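Local coordinates for enoyl-CoA hydratase (Mycobacterium tuberculosis, PDB 5KJP), which probably catalyses the reversible addition of water to the double bond of 2-enoyl-CoA thioesters in fatty acid metabolism, as a member of the crotonase superfamily, at residues L152-R157 with A161-L166; D49-L54 with L94-R99. All blocks are in the same frame, centred on the assembly; numbering follows the deposited sequence.

Interaction 1 (L152-R157 with A161-L166); sequences LRLPER and AIAMEL
Pro155 and Ala163 bring helices 150-157 and 160-169 together, their CA atoms 5.0 Å apart, with the short axes passing at 8.2 Å and running roughly antiparallel at 141°. Ala163, a small residue, faces the first helix at the point of closest approach, so its methyl can sit against main chain. Ala163 CB lies 3.5 Å from Pro155 CA and against the backbone between Leu154 and Pro155, so here a methyl group meets main chain rather than another long side chain. The proline ring comes up beside the same methyl, with Pro155 CG 3.9 Å from Ala163 CB. Having no N-H, Pro155 also breaks the regular hydrogen bonding of its helix, which is kinked at this point; Glu156 N bonds back to Arg153 O and Arg157 N to Leu154 O.

Leu154 covers another flank of the methyl. With CG anti to the backbone N (chi1 -167°), the side chain reaches across to the second helix, where Leu154 CD2 rests 4.1 Å from Ala163 CA. The same branch meets Leu166 one turn further on, Leu154 CD2 to Leu166 CD1 being 4.2 Å, a looser touch between methyl ends. The side chains that meet are all apolar. Leu122 of helix 116-123 and Ile137 also pack on Leu154, while residues of the second subunit pack on helix 160-169, and Asn185 of that subunit bonds to Ala161 O and Glu165 OE1. The arrangement is an alpha-alpha hairpin, two consecutive helices joined by a short connection, and in this crotonase-family subunit it lies beside the trimer interface.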
ATOM      1  N   LEU A 152      13.195   3.428   1.716  1.00 16.70           N
ATOM      2  CA  LEU A 152      12.658   2.318   2.493  1.00 17.69           C
ATOM      3  C   LEU A 152      11.241   2.594   2.982  1.00 18.07           C
ATOM      4  O   LEU A 152      10.471   1.663   3.215  1.00 23.43           O
ATOM      5  CB  LEU A 152      13.563   2.015   3.691  1.00 15.35           C
ATOM      6  CG  LEU A 152      15.013   1.670   3.362  1.00 17.34           C
ATOM      7  CD1 LEU A 152      15.821   1.472   4.642  1.00 18.07           C
ATOM      8  CD2 LEU A 152      15.092   0.433   2.461  1.00 21.73           C
ATOM      9  N   ARG A 153      10.894   3.866   3.136  1.00 15.51           N
ATOM     10  CA  ARG A 153       9.604   4.214   3.724  1.00 14.35           C
ATOM     11  C   ARG A 153       8.596   4.818   2.742  1.00 15.58           C
ATOM     12  O   ARG A 153       7.404   4.535   2.844  1.00 16.37           O
ATOM     13  CB  ARG A 153       9.814   5.171   4.899  1.00 14.02           C
ATOM     14  CG  ARG A 153      10.496   4.495   6.084  1.00 16.50           C
ATOM     15  CD  ARG A 153      10.878   5.473   7.192  1.00 14.18           C
ATOM     16  NE  ARG A 153      11.429   4.740   8.332  1.00 18.92           N
ATOM     17  CZ  ARG A 153      12.547   5.066   8.973  1.00 19.40           C
ATOM     18  NH1 ARG A 153      13.248   6.126   8.598  1.00 17.21           N
ATOM     19  NH2 ARG A 153      12.962   4.324   9.995  1.00 18.36           N
ATOM     20  N   LEU A 154       9.053   5.645   1.803  1.00 11.99           N
ATOM     21  CA  LEU A 154       8.119   6.270   0.867  1.00 12.23           C
ATOM     22  C   LEU A 154       7.243   5.260   0.108  1.00 11.44           C
ATOM     23  O   LEU A 154       6.037   5.477   0.013  1.00 12.95           O
ATOM     24  CB  LEU A 154       8.855   7.168  -0.132  1.00 10.89           C
ATOM     25  CG  LEU A 154       7.942   8.098  -0.938  1.00 10.01           C
ATOM     26  CD1 LEU A 154       7.105   8.987  -0.022  1.00 12.55           C
ATOM     27  CD2 LEU A 154       8.775   8.942  -1.900  1.00 15.10           C
ATOM     28  N   PRO A 155       7.825   4.160  -0.423  1.00 12.33           N
ATOM     29  CA  PRO A 155       6.955   3.196  -1.115  1.00 13.43           C
ATOM     30  C   PRO A 155       5.952   2.505  -0.195  1.00 17.42           C
ATOM     31  O   PRO A 155       5.046   1.829  -0.677  1.00 23.01           O
ATOM     32  CB  PRO A 155       7.943   2.171  -1.690  1.00 17.35           C
ATOM     33  CG  PRO A 155       9.264   2.881  -1.728  1.00 18.83           C
ATOM     34  CD  PRO A 155       9.239   3.750  -0.500  1.00 13.85           C
ATOM     35  N   GLU A 156       6.113   2.665   1.109  1.00 17.45           N
ATOM     36  CA  GLU A 156       5.177   2.076   2.055  1.00 24.53           C
ATOM     37  C   GLU A 156       4.116   3.075   2.495  1.00 17.41           C
ATOM     38  O   GLU A 156       3.133   2.693   3.127  1.00 21.66           O
ATOM     39  CB  GLU A 156       5.911   1.544   3.283  1.00 35.58           C
ATOM     40  CG  GLU A 156       6.917   0.453   2.988  1.00 54.91           C
ATOM     41  CD  GLU A 156       7.683   0.031   4.233  1.00 76.58           C
ATOM     42  OE1 GLU A 156       7.542   0.708   5.274  1.00 82.85           O
ATOM     43  OE2 GLU A 156       8.414  -0.978   4.168  1.00 76.63           O
ATOM     44  N   ARG A 157       4.311   4.347   2.163  1.00 15.64           N
ATOM     45  CA  ARG A 157       3.398   5.402   2.593  0.55 13.50           C
ATOM     46  C   ARG A 157       2.477   5.861   1.465  1.00 15.00           C
ATOM     47  O   ARG A 157       1.351   6.285   1.710  1.00 14.68           O
ATOM     48  CB  ARG A 157       4.185   6.596   3.136  0.55 15.16           C
ATOM     49  CG  ARG A 157       4.872   6.341   4.477  0.55 17.03           C
ATOM     50  CD  ARG A 157       3.923   6.558   5.660  0.55 11.82           C
ATOM     51  NE  ARG A 157       4.099   7.868   6.298  0.55 18.00           N
ATOM     52  CZ  ARG A 157       5.088   8.168   7.140  0.55 18.76           C
ATOM     53  NH1 ARG A 157       6.001   7.252   7.439  0.55 12.07           N
ATOM     54  NH2 ARG A 157       5.171   9.388   7.678  0.55 10.28           N
ATOM     55  N   ALA A 161       4.349   2.916  -7.263  1.00 14.03           N
ATOM     56  CA  ALA A 161       4.824   3.474  -8.524  1.00 15.99           C
ATOM     57  C   ALA A 161       5.074   4.975  -8.425  1.00 14.98           C
ATOM     58  O   ALA A 161       5.938   5.506  -9.123  1.00 11.65           O
ATOM     59  CB  ALA A 161       3.831   3.183  -9.641  1.00 17.45           C
ATOM     60  N   ILE A 162       4.301   5.655  -7.579  1.00 13.09           N
ATOM     61  CA  ILE A 162       4.484   7.089  -7.398  1.00 12.00           C
ATOM     62  C   ILE A 162       5.753   7.322  -6.583  1.00 11.27           C
ATOM     63  O   ILE A 162       6.515   8.254  -6.852  1.00 13.18           O
ATOM     64  CB  ILE A 162       3.276   7.762  -6.705  1.00 12.92           C
ATOM     65  CG1 ILE A 162       1.958   7.378  -7.400  1.00 13.20           C
ATOM     66  CG2 ILE A 162       3.462   9.278  -6.678  1.00 14.31           C
ATOM     67  CD1 ILE A 162       1.946   7.647  -8.897  1.00 18.60           C
ATOM     68  N   ALA A 163       5.990   6.462  -5.599  1.00 10.46           N
ATOM     69  CA  ALA A 163       7.234   6.525  -4.838  1.00 10.32           C
ATOM     70  C   ALA A 163       8.442   6.301  -5.760  1.00 14.05           C
ATOM     71  O   ALA A 163       9.425   7.034  -5.688  1.00 11.43           O
ATOM     72  CB  ALA A 163       7.215   5.507  -3.706  1.00 10.31           C
HETATM   73  N   MSE A 164       8.348   5.295  -6.629  1.00 13.40           N
HETATM   74  CA  MSE A 164       9.364   5.042  -7.658  1.00 13.97           C
HETATM   75  C   MSE A 164       9.595   6.280  -8.526  1.00 15.38           C
HETATM   76  O   MSE A 164      10.740   6.693  -8.757  1.00 12.90           O
HETATM   77  CB  MSE A 164       8.952   3.853  -8.543  1.00 11.97           C
HETATM   78  CG  MSE A 164       9.969   3.467  -9.628  1.00 13.40           C
HETATM   79 SE   MSE A 164      11.616   2.695  -8.887  0.77 21.80          SE
HETATM   80  CE  MSE A 164      10.906   0.928  -8.405  1.00 20.70           C
ATOM     81  N   GLU A 165       8.506   6.873  -9.007  1.00 11.88           N
ATOM     82  CA  GLU A 165       8.593   8.039  -9.883  1.00 11.72           C
ATOM     83  C   GLU A 165       9.318   9.188  -9.195  1.00 12.69           C
ATOM     84  O   GLU A 165      10.234   9.799  -9.763  1.00 12.24           O
ATOM     85  CB  GLU A 165       7.199   8.496 -10.315  1.00 13.47           C
ATOM     86  CG  GLU A 165       7.199   9.811 -11.071  1.00 16.04           C
ATOM     87  CD  GLU A 165       5.800  10.382 -11.266  1.00 23.04           C
ATOM     88  OE1 GLU A 165       4.804   9.674 -10.988  1.00 17.27           O
ATOM     89  OE2 GLU A 165       5.701  11.551 -11.691  1.00 25.00           O
ATOM     90  N   LEU A 166       8.918   9.473  -7.961  1.00 11.04           N
ATOM     91  CA  LEU A 166       9.538  10.558  -7.209  1.00 12.00           C
ATOM     92  C   LEU A 166      11.017  10.279  -6.955  1.00 14.25           C
ATOM     93  O   LEU A 166      11.855  11.182  -7.033  1.00 13.09           O
ATOM     94  CB  LEU A 166       8.793  10.773  -5.892  1.00 10.78           C
ATOM     95  CG  LEU A 166       7.372  11.312  -6.067  1.00 13.04           C
ATOM     96  CD1 LEU A 166       6.608  11.240  -4.743  1.00 13.01           C
ATOM     97  CD2 LEU A 166       7.394  12.748  -6.610  1.00 14.38           C
TER

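Interaction 2 (D49-L54 with L94-R99); sequences DAMDQL and LGFTER
Met51, a selenomethionine in this model, lays its terminal methyl over one face of the Phe96 ring. Met51 CE stands 3.8 Å from the Phe96 ring centroid and 19° off the normal, a CH-pi contact displaced toward the rim, with Phe96 CE1 the nearest ring atom to Met51 CE at 3.6 Å. Met51 SE lies above the same face but farther off, 4.8 Å from the Phe96 ring centroid, making this a Met-aromatic contact in which the methyl does the close touching. The bend at chi2 (-47°) helps fold the chain over the ring, and at its near end Met51 CG is 4.0 Å from Phe96 CB.

On the other side of the pair, a chi1 of 61° places Phe96 CG between the backbone N and the carbonyl carbon and turns the ring toward helix 41-56, where Met51 meets its face. Phe96 also opens a type I beta turn, closed by the bond from Arg99 N to Phe96 O. Just upstream, Leu94 N donates to Thr97 OG1 over 2.8 Å, tying the start of the loop to the turn. Helix 41-56 packs against a connection of the crotonase fold leading into strand 105-109, whose Leu105 touches both Met51 and Phe96; Ile28 of strand 25-30 adds to the apolar surroundings of Met51.

Toward the surface the contact becomes polar and looser. Arg99 stretches its extended chain past Asp52. Asp52 OD1 lies obliquely to the Arg99 guanidinium and stays 4.5 Å from Arg99 NE, beyond a salt bridge. The carboxylate has a firmer partner in Arg92, whose NH2 forms a salt bridge with Asp52 OD2.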
ATOM      1  N   ASP A  49      18.311  14.060  21.089  1.00 19.98           N
ATOM      2  CA  ASP A  49      18.063  14.388  22.488  1.00 19.17           C
ATOM      3  C   ASP A  49      16.572  14.587  22.758  1.00 23.13           C
ATOM      4  O   ASP A  49      16.057  14.152  23.790  1.00 20.07           O
ATOM      5  CB  ASP A  49      18.829  15.649  22.891  1.00 21.17           C
ATOM      6  CG  ASP A  49      20.334  15.421  23.003  1.00 35.03           C
ATOM      7  OD1 ASP A  49      20.779  14.250  23.056  1.00 29.36           O
ATOM      8  OD2 ASP A  49      21.072  16.428  23.050  1.00 34.31           O
ATOM      9  N   ALA A  50      15.885  15.251  21.830  1.00 22.87           N
ATOM     10  CA  ALA A  50      14.450  15.505  21.968  1.00 18.82           C
ATOM     11  C   ALA A  50      13.647  14.203  21.965  1.00 19.25           C
ATOM     12  O   ALA A  50      12.709  14.037  22.747  1.00 17.18           O
ATOM     13  CB  ALA A  50      13.968  16.431  20.852  1.00 15.79           C
HETATM   14  N   MSE A  51      14.014  13.276  21.083  1.00 19.97           N
HETATM   15  CA  MSE A  51      13.337  11.983  21.031  1.00 17.90           C
HETATM   16  C   MSE A  51      13.601  11.180  22.309  1.00 20.31           C
HETATM   17  O   MSE A  51      12.703  10.485  22.805  1.00 20.07           O
HETATM   18  CB  MSE A  51      13.768  11.191  19.789  1.00 17.29           C
HETATM   19  CG  MSE A  51      13.407  11.849  18.456  1.00 16.66           C
HETATM   20 SE   MSE A  51      11.554  12.507  18.337  0.64 20.96          SE
HETATM   21  CE  MSE A  51      11.805  13.730  16.827  1.00 19.03           C
ATOM     22  N   ASP A  52      14.820  11.279  22.844  1.00 19.11           N
ATOM     23  CA  ASP A  52      15.149  10.644  24.124  1.00 19.82           C
ATOM     24  C   ASP A  52      14.291  11.230  25.232  1.00 25.37           C
ATOM     25  O   ASP A  52      13.800  10.509  26.108  1.00 22.20           O
ATOM     26  CB  ASP A  52      16.634  10.814  24.484  1.00 26.42           C
ATOM     27  CG  ASP A  52      17.558  10.042  23.560  1.00 36.10           C
ATOM     28  OD1 ASP A  52      17.070   9.170  22.812  1.00 35.45           O
ATOM     29  OD2 ASP A  52      18.778  10.304  23.586  1.00 40.74           O
ATOM     30  N   GLN A  53      14.110  12.546  25.190  1.00 22.93           N
ATOM     31  CA  GLN A  53      13.303  13.228  26.192  1.00 23.23           C
ATOM     32  C   GLN A  53      11.850  12.768  26.122  1.00 20.76           C
ATOM     33  O   GLN A  53      11.238  12.455  27.148  1.00 20.64           O
ATOM     34  CB  GLN A  53      13.379  14.739  26.007  1.00 25.20           C
ATOM     35  CG  GLN A  53      12.563  15.523  27.023  1.00 23.57           C
ATOM     36  CD  GLN A  53      12.648  17.022  26.798  1.00 27.54           C
ATOM     37  OE1 GLN A  53      13.444  17.495  25.985  1.00 31.05           O
ATOM     38  NE2 GLN A  53      11.819  17.777  27.508  1.00 25.36           N
ATOM     39  N   LEU A  54      11.310  12.745  24.906  1.00 17.71           N
ATOM     40  CA  LEU A  54       9.954  12.269  24.659  1.00 20.40           C
ATOM     41  C   LEU A  54       9.728  10.890  25.263  1.00 18.11           C
ATOM     42  O   LEU A  54       8.812  10.696  26.058  1.00 16.42           O
ATOM     43  CB  LEU A  54       9.662  12.220  23.152  1.00 14.25           C
ATOM     44  CG  LEU A  54       8.387  11.467  22.748  1.00 13.39           C
ATOM     45  CD1 LEU A  54       7.129  12.201  23.242  1.00 16.18           C
ATOM     46  CD2 LEU A  54       8.349  11.243  21.234  1.00 13.01           C
ATOM     47  N   LEU A  94      20.003  10.358  10.563  1.00 22.18           N
ATOM     48  CA  LEU A  94      19.847  11.798  10.485  1.00 19.28           C
ATOM     49  C   LEU A  94      18.912  12.233  11.598  1.00 19.86           C
ATOM     50  O   LEU A  94      17.695  12.271  11.423  1.00 21.88           O
ATOM     51  CB  LEU A  94      19.306  12.218   9.113  1.00 22.33           C
ATOM     52  CG  LEU A  94      19.412  13.701   8.749  1.00 27.23           C
ATOM     53  CD1 LEU A  94      20.869  14.094   8.530  1.00 22.68           C
ATOM     54  CD2 LEU A  94      18.556  14.032   7.523  1.00 25.35           C
ATOM     55  N   GLY A  95      19.482  12.532  12.758  1.00 22.59           N
ATOM     56  CA  GLY A  95      18.683  12.836  13.927  1.00 23.92           C
ATOM     57  C   GLY A  95      18.082  11.585  14.544  1.00 28.61           C
ATOM     58  O   GLY A  95      18.500  11.160  15.621  1.00 26.44           O
ATOM     59  N   PHE A  96      17.111  10.989  13.857  1.00 17.42           N
ATOM     60  CA  PHE A  96      16.396   9.835  14.387  1.00 16.49           C
ATOM     61  C   PHE A  96      15.864   8.911  13.283  1.00 16.61           C
ATOM     62  O   PHE A  96      15.058   8.024  13.552  1.00 17.97           O
ATOM     63  CB  PHE A  96      15.232  10.303  15.274  1.00 18.88           C
ATOM     64  CG  PHE A  96      14.207  11.130  14.540  1.00 19.05           C
ATOM     65  CD1 PHE A  96      14.394  12.496  14.357  1.00 19.74           C
ATOM     66  CD2 PHE A  96      13.065  10.537  14.014  1.00 15.24           C
ATOM     67  CE1 PHE A  96      13.456  13.256  13.666  1.00 19.41           C
ATOM     68  CE2 PHE A  96      12.124  11.289  13.324  1.00 13.33           C
ATOM     69  CZ  PHE A  96      12.316  12.650  13.148  1.00 18.34           C
ATOM     70  N   THR A  97      16.307   9.116  12.044  1.00 17.31           N
ATOM     71  CA  THR A  97      15.796   8.323  10.923  1.00 17.66           C
ATOM     72  C   THR A  97      16.031   6.820  11.073  1.00 17.52           C
ATOM     73  O   THR A  97      15.262   6.021  10.546  1.00 19.88           O
ATOM     74  CB  THR A  97      16.420   8.759   9.586  1.00 15.84           C
ATOM     75  OG1 THR A  97      17.845   8.816   9.721  1.00 16.89           O
ATOM     76  CG2 THR A  97      15.883  10.124   9.157  1.00 18.27           C
ATOM     77  N   GLU A  98      17.092   6.431  11.776  1.00 17.48           N
ATOM     78  CA  GLU A  98      17.364   5.011  11.979  1.00 16.70           C
ATOM     79  C   GLU A  98      17.011   4.573  13.396  1.00 25.40           C
ATOM     80  O   GLU A  98      17.346   3.467  13.823  1.00 27.24           O
ATOM     81  CB  GLU A  98      18.825   4.699  11.664  1.00 20.75           C
ATOM     82  CG  GLU A  98      19.157   4.962  10.208  1.00 21.63           C
ATOM     83  CD  GLU A  98      20.582   4.620   9.848  1.00 32.03           C
ATOM     84  OE1 GLU A  98      21.131   3.655  10.420  1.00 35.59           O
ATOM     85  OE2 GLU A  98      21.148   5.318   8.981  1.00 35.54           O
ATOM     86  N   ARG A  99      16.322   5.450  14.117  1.00 18.29           N
ATOM     87  CA  ARG A  99      15.891   5.148  15.476  1.00 22.73           C
ATOM     88  C   ARG A  99      14.632   5.948  15.814  1.00 22.13           C
ATOM     89  O   ARG A  99      14.671   6.850  16.654  1.00 21.69           O
ATOM     90  CB  ARG A  99      17.017   5.457  16.470  1.00 22.59           C
ATOM     91  CG  ARG A  99      16.739   5.045  17.910  1.00 29.56           C
ATOM     92  CD  ARG A  99      17.753   5.658  18.861  1.00 38.44           C
ATOM     93  NE  ARG A  99      17.357   5.493  20.257  1.00 52.48           N
ATOM     94  CZ  ARG A  99      17.467   4.356  20.941  1.00 69.18           C
ATOM     95  NH1 ARG A  99      17.967   3.270  20.362  1.00 71.10           N
ATOM     96  NH2 ARG A  99      17.077   4.306  22.208  1.00 71.40           N
TER

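Overall arrangement
From the N terminus, helix 41-56 comes first, and interaction 2 closes a long loop when residues 94-99 return to it after 39 intervening residues that include strand 62-67 and helix 78-82. The chain then passes through strand 105-109, helix 116-123 and strand 126-130 before interaction 1 closes a far shorter loop between neighbouring helices. The two contacts follow in series, neither nested nor crossed, with centres about 23 Å apart. Arg153 bridges them: its NH1 probably bonds to Thr97 O, and its side chain also packs on helix 116-123, which touches Phe96 and Leu154 as well. Both contacts border the second subunit.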